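Local coordinates for protein shikimate 5-dehydrogenase AroE (5-dehydroshikimate reductase) (Mycobacterium tuberculosis, PDB 4P4G) that probably catalyses the NADP-dependent interconversion of 3-dehydroshikimate and shikimate, the fourth of the seven steps leading to chorismate, and binds shikimate between its domains, at residues R232-S235 against G236-L240; S190-P193 against A194-A198; V134-E138 against L139-D143; C171-S175 against G176-D180. All coordinates share one frame; numbering follows the deposited sequence.

Interaction 1. Residues R232-S235 against G236-L240; sequences RVIS and GLQML. With SKM ((3R,4S,5R)-3,4,5-trihydroxycyclohex-1-ene-1-carboxylic acid), chain C.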
# COMPACT_ATOMS: atom_id res chain seq x y z
N ARG A 232 -6.80 6.12 -17.45
CA ARG A 232 -6.00 4.92 -17.24
C ARG A 232 -6.26 4.29 -15.89
O ARG A 232 -6.13 4.95 -14.86
CB ARG A 232 -4.51 5.22 -17.36
CG ARG A 232 -3.68 3.98 -17.08
CD ARG A 232 -2.20 4.19 -17.23
NE ARG A 232 -1.51 2.91 -17.08
CZ ARG A 232 -0.24 2.78 -16.71
NH1 ARG A 232 0.49 3.86 -16.45
NH2 ARG A 232 0.29 1.57 -16.61
N VAL A 233 -6.61 3.01 -15.88
CA VAL A 233 -6.89 2.31 -14.62
C VAL A 233 -5.77 1.33 -14.27
O VAL A 233 -5.43 0.45 -15.06
CB VAL A 233 -8.22 1.55 -14.69
CG1 VAL A 233 -8.41 0.70 -13.44
CG2 VAL A 233 -9.39 2.52 -14.87
N ILE A 234 -5.22 1.49 -13.06
CA ILE A 234 -4.19 0.58 -12.56
C ILE A 234 -4.72 -0.09 -11.29
O ILE A 234 -5.05 0.59 -10.31
CB ILE A 234 -2.88 1.34 -12.25
CG1 ILE A 234 -2.45 2.17 -13.46
CG2 ILE A 234 -1.78 0.37 -11.83
CD1 ILE A 234 -1.41 3.22 -13.15
N SER A 235 -4.83 -1.41 -11.32
CA SER A 235 -5.45 -2.12 -10.21
C SER A 235 -4.50 -2.30 -9.04
O SER A 235 -3.28 -2.12 -9.17
CB SER A 235 -5.97 -3.48 -10.65
OG SER A 235 -4.98 -4.46 -10.51
N GLY A 236 -5.06 -2.67 -7.89
CA GLY A 236 -4.29 -2.93 -6.68
C GLY A 236 -3.30 -4.06 -6.83
O GLY A 236 -2.36 -4.19 -6.04
N LEU A 237 -3.51 -4.90 -7.84
CA LEU A 237 -2.58 -6.01 -8.09
C LEU A 237 -1.22 -5.49 -8.51
O LEU A 237 -0.20 -6.10 -8.19
CB LEU A 237 -3.11 -6.94 -9.20
CG LEU A 237 -4.25 -7.89 -8.85
CD1 LEU A 237 -4.48 -8.86 -10.01
CD2 LEU A 237 -3.93 -8.65 -7.57
N GLN A 238 -1.20 -4.38 -9.25
CA GLN A 238 0.09 -3.81 -9.67
C GLN A 238 0.81 -3.22 -8.46
O GLN A 238 2.03 -3.38 -8.32
CB GLN A 238 -0.10 -2.79 -10.81
CG GLN A 238 -0.71 -3.40 -12.09
CD GLN A 238 0.13 -4.55 -12.64
OE1 GLN A 238 1.35 -4.48 -12.68
NE2 GLN A 238 -0.54 -5.62 -13.06
N MET A 239 0.07 -2.56 -7.57
CA MET A 239 0.66 -2.08 -6.31
C MET A 239 1.16 -3.25 -5.47
O MET A 239 2.25 -3.19 -4.90
CB MET A 239 -0.33 -1.24 -5.50
CG MET A 239 0.32 -0.53 -4.31
SD MET A 239 -0.84 0.43 -3.33
CE MET A 239 -1.82 1.18 -4.62
N LEU A 240 0.38 -4.32 -5.41
CA LEU A 240 0.77 -5.52 -4.66
C LEU A 240 2.09 -6.11 -5.15
O LEU A 240 2.96 -6.44 -4.35
CB LEU A 240 -0.34 -6.59 -4.75
CG LEU A 240 -0.02 -7.87 -3.98
CD1 LEU A 240 -0.14 -7.61 -2.48
CD2 LEU A 240 -0.96 -8.99 -4.44
O12 SKM C . 1.14 -3.52 1.87
C8 SKM C . 0.52 -4.68 1.32
C6 SKM C . -0.92 -4.36 1.06
O7 SKM C . -1.51 -3.72 2.18
C5 SKM C . -1.63 -5.58 0.79
C4 SKM C . -1.21 -6.82 1.03
C1 SKM C . -2.12 -7.99 0.70
O2 SKM C . -1.71 -9.15 0.85
O3 SKM C . -3.28 -7.81 0.28
C10 SKM C . 0.19 -7.14 1.64
C9 SKM C . 0.73 -5.82 2.27
O11 SKM C . 2.08 -6.04 2.46
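Ile234 touches Gln238 with its CG2 branch and, with the other branch, sits on a flat group: its CD1 lies 3.7 Å above the plane of the Arg232 guanidinium, over the centre of one face. With CG2 anti to the backbone N and CG1 beside it (chi1 -52°), the two branches point to different partners. Ile234 CG2 comes within 3.7 Å of Gln238 CB, the two side chains crossing at about a right angle. Gln238 then bends at chi2 (-58°), which carries its amide away from the strand.

The turn itself is a helix N-cap. Ser235, the residue right before the helix, accepts a bond at OG from Leu237 N at 3.1 Å, with an N-H...O angle of 145°. The same hydroxyl oxygen lies 3.4 Å from Leu237 CB, so the first-turn leucine packs against the cap. Ser235 O takes a second first-turn donor, Gln238 N, also at 3.1 Å; this N-H arrives well above the carbonyl plane.

Here strand 232-234, an outermost strand of the parallel Rossmann-type sheet, hands over to helix 236-252. Ile234 faces Val209 and Leu211 of the adjoining strand 209-212, and Val233 rests on helix 221-229. One turn into the helix, Leu240 N bonds Gly236 O at 2.8 Å, a regular helical bond after the cap. Leu240 belongs to the substrate pocket: its CD1 is 3.8 Å from C4 of the bound shikimate, whose polar groups are held by residues including Lys69, Asn90 and Asp105.

Interaction 2. Residues S190-P193 against A194-A198; sequences STIP and AEVAA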
# COMPACT_ATOMS: atom_id res chain seq x y z
N SER A 190 -6.16 6.00 -4.79
CA SER A 190 -7.27 5.77 -3.85
C SER A 190 -6.95 4.71 -2.81
O SER A 190 -6.64 3.56 -3.16
CB SER A 190 -8.54 5.37 -4.60
OG SER A 190 -9.59 5.13 -3.67
N THR A 191 -7.04 5.08 -1.54
CA THR A 191 -6.79 4.12 -0.46
C THR A 191 -8.02 3.86 0.40
O THR A 191 -7.91 3.23 1.46
CB THR A 191 -5.58 4.53 0.42
OG1 THR A 191 -5.92 5.66 1.24
CG2 THR A 191 -4.37 4.90 -0.43
N ILE A 192 -9.18 4.34 -0.04
CA ILE A 192 -10.43 4.17 0.70
C ILE A 192 -11.20 2.92 0.25
O ILE A 192 -10.90 2.37 -0.82
CB ILE A 192 -11.36 5.42 0.58
CG1 ILE A 192 -11.70 5.72 -0.88
CG2 ILE A 192 -10.72 6.61 1.24
CD1 ILE A 192 -12.66 6.90 -1.03
N PRO A 193 -12.17 2.45 1.07
CA PRO A 193 -12.93 1.26 0.66
C PRO A 193 -13.68 1.52 -0.63
O PRO A 193 -14.07 2.66 -0.90
CB PRO A 193 -13.92 1.07 1.80
CG PRO A 193 -13.22 1.64 3.00
CD PRO A 193 -12.45 2.83 2.47
N ALA A 194 -13.89 0.48 -1.43
CA ALA A 194 -14.57 0.64 -2.72
C ALA A 194 -16.00 1.13 -2.51
O ALA A 194 -16.53 1.87 -3.33
CB ALA A 194 -14.55 -0.68 -3.50
N GLU A 195 -16.60 0.72 -1.40
CA GLU A 195 -17.97 1.10 -1.07
C GLU A 195 -18.13 2.59 -0.73
O GLU A 195 -19.22 3.14 -0.85
CB GLU A 195 -18.47 0.25 0.11
CG GLU A 195 -18.53 -1.25 -0.17
CD GLU A 195 -17.21 -1.98 0.05
OE1 GLU A 195 -16.15 -1.33 0.15
OE2 GLU A 195 -17.24 -3.23 0.12
N VAL A 196 -17.04 3.22 -0.28
CA VAL A 196 -17.04 4.65 0.01
C VAL A 196 -16.75 5.43 -1.27
O VAL A 196 -17.43 6.40 -1.57
CB VAL A 196 -15.99 5.01 1.09
CG1 VAL A 196 -15.95 6.53 1.32
CG2 VAL A 196 -16.29 4.29 2.39
N ALA A 197 -15.75 4.99 -2.02
CA ALA A 197 -15.37 5.65 -3.27
C ALA A 197 -16.51 5.65 -4.28
O ALA A 197 -16.62 6.57 -5.08
CB ALA A 197 -14.14 4.99 -3.87
N ALA A 198 -17.34 4.61 -4.25
CA ALA A 198 -18.46 4.47 -5.19
C ALA A 198 -19.34 5.72 -5.29
O ALA A 198 -19.75 6.11 -6.39
CB ALA A 198 -19.32 3.26 -4.83
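This is the opening turn of a short helix folded back on the loop that precedes it, just beyond the C-terminal end of strand 187-190. Pro193 occupies the N-cap position, and its carbonyl opens the helix's own run of backbone bonds. Pro193 O accepts from Ala197 N at 3.1 Å in a nearly straight bond (173° at the hydrogen), with the donor nearly along the C=O axis. It also takes Val196 N at 3.1 Å, but this donor stands above the carbonyl plane and the bond is more bent, 138°. One oxygen thus ties down two successive N-H groups of the first turn.

Apolar contacts seal the loop against the helix. Ile192 turns its CG1 branch between the backbone N and the carbonyl carbon (chi1 58°), and from there CD1 reaches Ala197 CB at 3.7 Å. The same methyl is 4.1 Å from Val196 CG1. On the other branch of that valine, Val196 CG2 lies alongside the proline ring, 4.0 Å from Pro193 CB, the two side chains pointing the same way. Glu195, bent at chi2, brings OE1 to 3.7 Å from Pro193 CB.

Ile192 also packs on Leu123 of strand 119-123 and lies about 4 Å from a bound sulfate, probably from the crystallisation liquor. Around the junction, Ser190 meets Leu222 of helix 221-229, Ala194 touches Thr220 and Val196 touches Arg149, which places the short helix 194-197 near the C-terminal end of strand 187-190 and the start of helix 221-229.

Interaction 3. Residues V134-E138 against L139-D143; sequences VGLAE and LGVTD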
# COMPACT_ATOMS: atom_id res chain seq x y z
N VAL A 134 4.25 9.81 0.14
CA VAL A 134 5.70 9.72 -0.04
C VAL A 134 6.08 9.13 -1.41
O VAL A 134 7.01 9.62 -2.05
CB VAL A 134 6.34 8.92 1.11
CG1 VAL A 134 7.82 8.64 0.83
CG2 VAL A 134 6.18 9.69 2.42
N GLY A 135 5.36 8.11 -1.85
CA GLY A 135 5.58 7.54 -3.18
C GLY A 135 5.37 8.55 -4.29
O GLY A 135 6.17 8.63 -5.22
N LEU A 136 4.30 9.34 -4.19
CA LEU A 136 4.08 10.42 -5.16
C LEU A 136 5.19 11.46 -5.10
O LEU A 136 5.67 11.91 -6.14
CB LEU A 136 2.71 11.08 -4.95
CG LEU A 136 1.51 10.23 -5.35
CD1 LEU A 136 0.26 10.85 -4.75
CD2 LEU A 136 1.39 10.14 -6.87
N ALA A 137 5.61 11.84 -3.90
CA ALA A 137 6.74 12.77 -3.75
C ALA A 137 8.01 12.23 -4.40
O ALA A 137 8.75 12.98 -5.05
CB ALA A 137 6.97 13.11 -2.28
N GLU A 138 8.28 10.93 -4.23
CA GLU A 138 9.45 10.31 -4.84
C GLU A 138 9.41 10.40 -6.36
O GLU A 138 10.43 10.60 -7.02
CB GLU A 138 9.56 8.84 -4.40
CG GLU A 138 10.71 8.08 -5.04
CD GLU A 138 12.01 8.20 -4.26
OE1 GLU A 138 11.97 8.66 -3.10
OE2 GLU A 138 13.07 7.82 -4.80
N LEU A 139 8.21 10.27 -6.93
CA LEU A 139 8.03 10.35 -8.38
C LEU A 139 8.21 11.77 -8.90
O LEU A 139 8.48 11.97 -10.09
CB LEU A 139 6.65 9.84 -8.78
CG LEU A 139 6.42 8.33 -8.65
CD1 LEU A 139 4.97 7.97 -8.91
CD2 LEU A 139 7.36 7.58 -9.59
N GLY A 140 8.04 12.75 -8.03
CA GLY A 140 8.26 14.14 -8.40
C GLY A 140 7.03 15.01 -8.59
O GLY A 140 7.13 16.04 -9.26
N VAL A 141 5.88 14.64 -8.02
CA VAL A 141 4.67 15.47 -8.19
C VAL A 141 4.85 16.88 -7.58
O VAL A 141 5.62 17.06 -6.64
CB VAL A 141 3.38 14.79 -7.64
CG1 VAL A 141 3.18 13.40 -8.28
CG2 VAL A 141 3.40 14.70 -6.13
N THR A 142 4.17 17.87 -8.15
CA THR A 142 4.36 19.25 -7.69
C THR A 142 3.50 19.57 -6.46
O THR A 142 3.87 20.39 -5.61
CB THR A 142 4.08 20.29 -8.79
OG1 THR A 142 2.74 20.13 -9.29
CG2 THR A 142 5.07 20.15 -9.95
N ASP A 143 2.35 18.91 -6.36
CA ASP A 143 1.44 19.19 -5.26
C ASP A 143 0.46 18.05 -5.09
O ASP A 143 0.15 17.33 -6.05
CB ASP A 143 0.70 20.51 -5.48
CG ASP A 143 -0.39 20.39 -6.49
OD1 ASP A 143 -0.07 20.34 -7.69
OD2 ASP A 143 -1.57 20.34 -6.09
O HOH W 1 8.38 15.83 -5.50
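Leu136 and Val141 meet across the C-terminal end of helix 129-139, where the chain leaves the helix through a Schellman motif with Gly140 at its pivot. The acceptors of the last turn are shared out among three backbone N-H groups. Leu139 N still makes a regular helical bond, reaching Gly135 O at 3.1 Å with an angle of 147° at the hydrogen. Gly140, at a positive phi of 106°, then swings the chain round. Its N-H is divided between two carbonyls and held weakly by each: Leu136 O at 3.1 Å and Ala137 O at 3.1 Å. The next amide closes the six-residue loop, Val141 N pointing almost straight (177°) at Leu136 O, though at 3.3 Å this bond too is weak, so Leu136 O receives two weak bonds. A water also donates to Ala137 O at 2.9 Å and to Val141 O, bridging the helix end and the outgoing chain.

The motif's usual apolar contact is present between Leu136 and Val141, the residues joined by the six-to-one bond. Leu136 lines the buried side of the helix, against Ala120 and Val122 of strand 119-123 and Leu113 of helix 105-113. Leu139, one turn on, adds contacts to Ala110 of that helix. Past the turn the chain passes through Thr142 and enters strand 143-148. Val141 comes in across Leu136 with both methyls: Val141 CG2 lies 3.9 Å from Leu136 CB, while Val141 CG1 sits 4.0 Å from Leu136 CD2.

Interaction 4. Residues C171-S175 against G176-D180; sequences CAFDS and GGLAD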
# COMPACT_ATOMS: atom_id res chain seq x y z
N CYS A 171 -8.82 18.58 1.27
CA CYS A 171 -10.11 18.88 0.67
C CYS A 171 -11.15 17.90 1.20
O CYS A 171 -10.97 16.69 1.09
CB CYS A 171 -10.03 18.76 -0.86
SG CYS A 171 -11.59 19.05 -1.73
N ALA A 172 -12.22 18.41 1.80
CA ALA A 172 -13.29 17.54 2.29
C ALA A 172 -14.01 16.86 1.13
O ALA A 172 -14.12 17.42 0.04
CB ALA A 172 -14.27 18.34 3.14
N PHE A 173 -14.51 15.65 1.37
CA PHE A 173 -15.28 14.93 0.37
C PHE A 173 -16.56 15.64 -0.05
O PHE A 173 -16.93 15.63 -1.22
CB PHE A 173 -15.68 13.54 0.89
CG PHE A 173 -14.71 12.45 0.55
CD1 PHE A 173 -14.57 12.02 -0.77
CD2 PHE A 173 -13.97 11.82 1.54
CE1 PHE A 173 -13.68 11.00 -1.08
CE2 PHE A 173 -13.09 10.80 1.23
CZ PHE A 173 -12.94 10.40 -0.08
N ASP A 174 -17.24 16.23 0.92
CA ASP A 174 -18.65 16.59 0.75
C ASP A 174 -18.98 18.08 0.70
O ASP A 174 -20.14 18.44 0.49
CB ASP A 174 -19.48 15.97 1.88
CG ASP A 174 -19.38 14.45 1.91
OD1 ASP A 174 -19.48 13.83 0.84
OD2 ASP A 174 -19.21 13.89 3.02
N SER A 175 -18.00 18.95 0.91
CA SER A 175 -18.32 20.37 1.08
C SER A 175 -18.31 21.19 -0.21
O SER A 175 -18.69 22.36 -0.20
CB SER A 175 -17.45 21.01 2.16
OG SER A 175 -16.07 20.88 1.86
N GLY A 176 -17.90 20.59 -1.32
CA GLY A 176 -18.06 21.24 -2.61
C GLY A 176 -16.77 21.53 -3.36
O GLY A 176 -16.79 22.17 -4.41
N GLY A 177 -15.65 21.06 -2.82
CA GLY A 177 -14.37 21.34 -3.44
C GLY A 177 -13.80 20.18 -4.24
O GLY A 177 -12.78 20.33 -4.92
N LEU A 178 -14.45 19.03 -4.17
CA LEU A 178 -13.89 17.83 -4.79
C LEU A 178 -13.77 17.98 -6.32
O LEU A 178 -12.74 17.61 -6.89
CB LEU A 178 -14.72 16.59 -4.42
CG LEU A 178 -14.16 15.26 -4.93
CD1 LEU A 178 -12.71 15.08 -4.50
CD2 LEU A 178 -15.00 14.10 -4.43
N ALA A 179 -14.79 18.52 -6.97
CA ALA A 179 -14.78 18.66 -8.43
C ALA A 179 -13.59 19.50 -8.92
O ALA A 179 -12.92 19.13 -9.89
CB ALA A 179 -16.09 19.26 -8.91
N ASP A 180 -13.34 20.62 -8.26
CA ASP A 180 -12.22 21.48 -8.62
C ASP A 180 -10.86 20.81 -8.33
O ASP A 180 -9.89 20.99 -9.07
CB ASP A 180 -12.33 22.82 -7.91
CG ASP A 180 -13.53 23.64 -8.40
OD1 ASP A 180 -13.89 23.52 -9.59
OD2 ASP A 180 -14.10 24.40 -7.58
O HOH W 2 -14.80 20.15 -0.14
O HOH W 3 -16.91 18.15 -2.51
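Cys171 and Gly177 face each other across the base of a loop that turns the end of strand 167-172 into helix 178-184. The cysteine sulfur is anti to its own backbone N (chi1 178°), which carries SG in toward the returning chain until it lies 3.5 Å from Gly177 C. Gly177 has no CB here; one would sit tightly against the sulfur.

Leu178 meets Phe173 through its CD2 branch, with CG anti to the backbone N (chi1 -175°). Leu178 CD2 approaches the aromatic ring obliquely, 4.2 Å from Phe173 CD1, and Leu178 CB is also 4.0 Å from Phe173 O, so the leucine lies beside both ring and backbone. Both side chains pack on Val147 of strand 143-148, and Tyr200, which stacks on the Phe173 ring and binds Asp174 through its hydroxyl, also touches Leu178.

No direct hydrogen bond joins the two halves of the loop; two waters do it instead. One donates to Phe173 O at 2.8 Å and accepts from Gly176 N at 2.9 Å and from Leu178 N, the first amide of the helix. The other donates to Ala172 O at 2.8 Å and accepts from Gly177 N at 3.0 Å; Ser175 OG is also next to it, at a spacing short enough to be doubtful. Gly176 takes a positive phi of 118° at the apex.

The loop and helix 178-184 belong to the connection from strand 167-172 to strand 187-190, the beta-alpha-beta crossover that links the two halves of a Rossmann-type parallel sheet.

How the interactions relate
Along the chain the order is interaction 3, 4, 2, then 1, and all four are local turns where helices or loops join the strands of the parallel sheet. Interactions 4 and 1 lie at its two outermost strands, 167-172 and 232-234, with centres about 25 Å apart. Interactions 2 and 4, about 15 Å between centres, meet directly: Ile192 CD1 rests 3.6 Å from Phe173 CZ, tying the turns after strands 187-190 and 167-172 together. Interaction 3 stands about 22 Å from both, centre to centre, at the C-terminal end of helix 129-139, before strand 143-148. Only interaction 1 reaches the shikimate, so it links the Rossmann-type sheet to the substrate pocket.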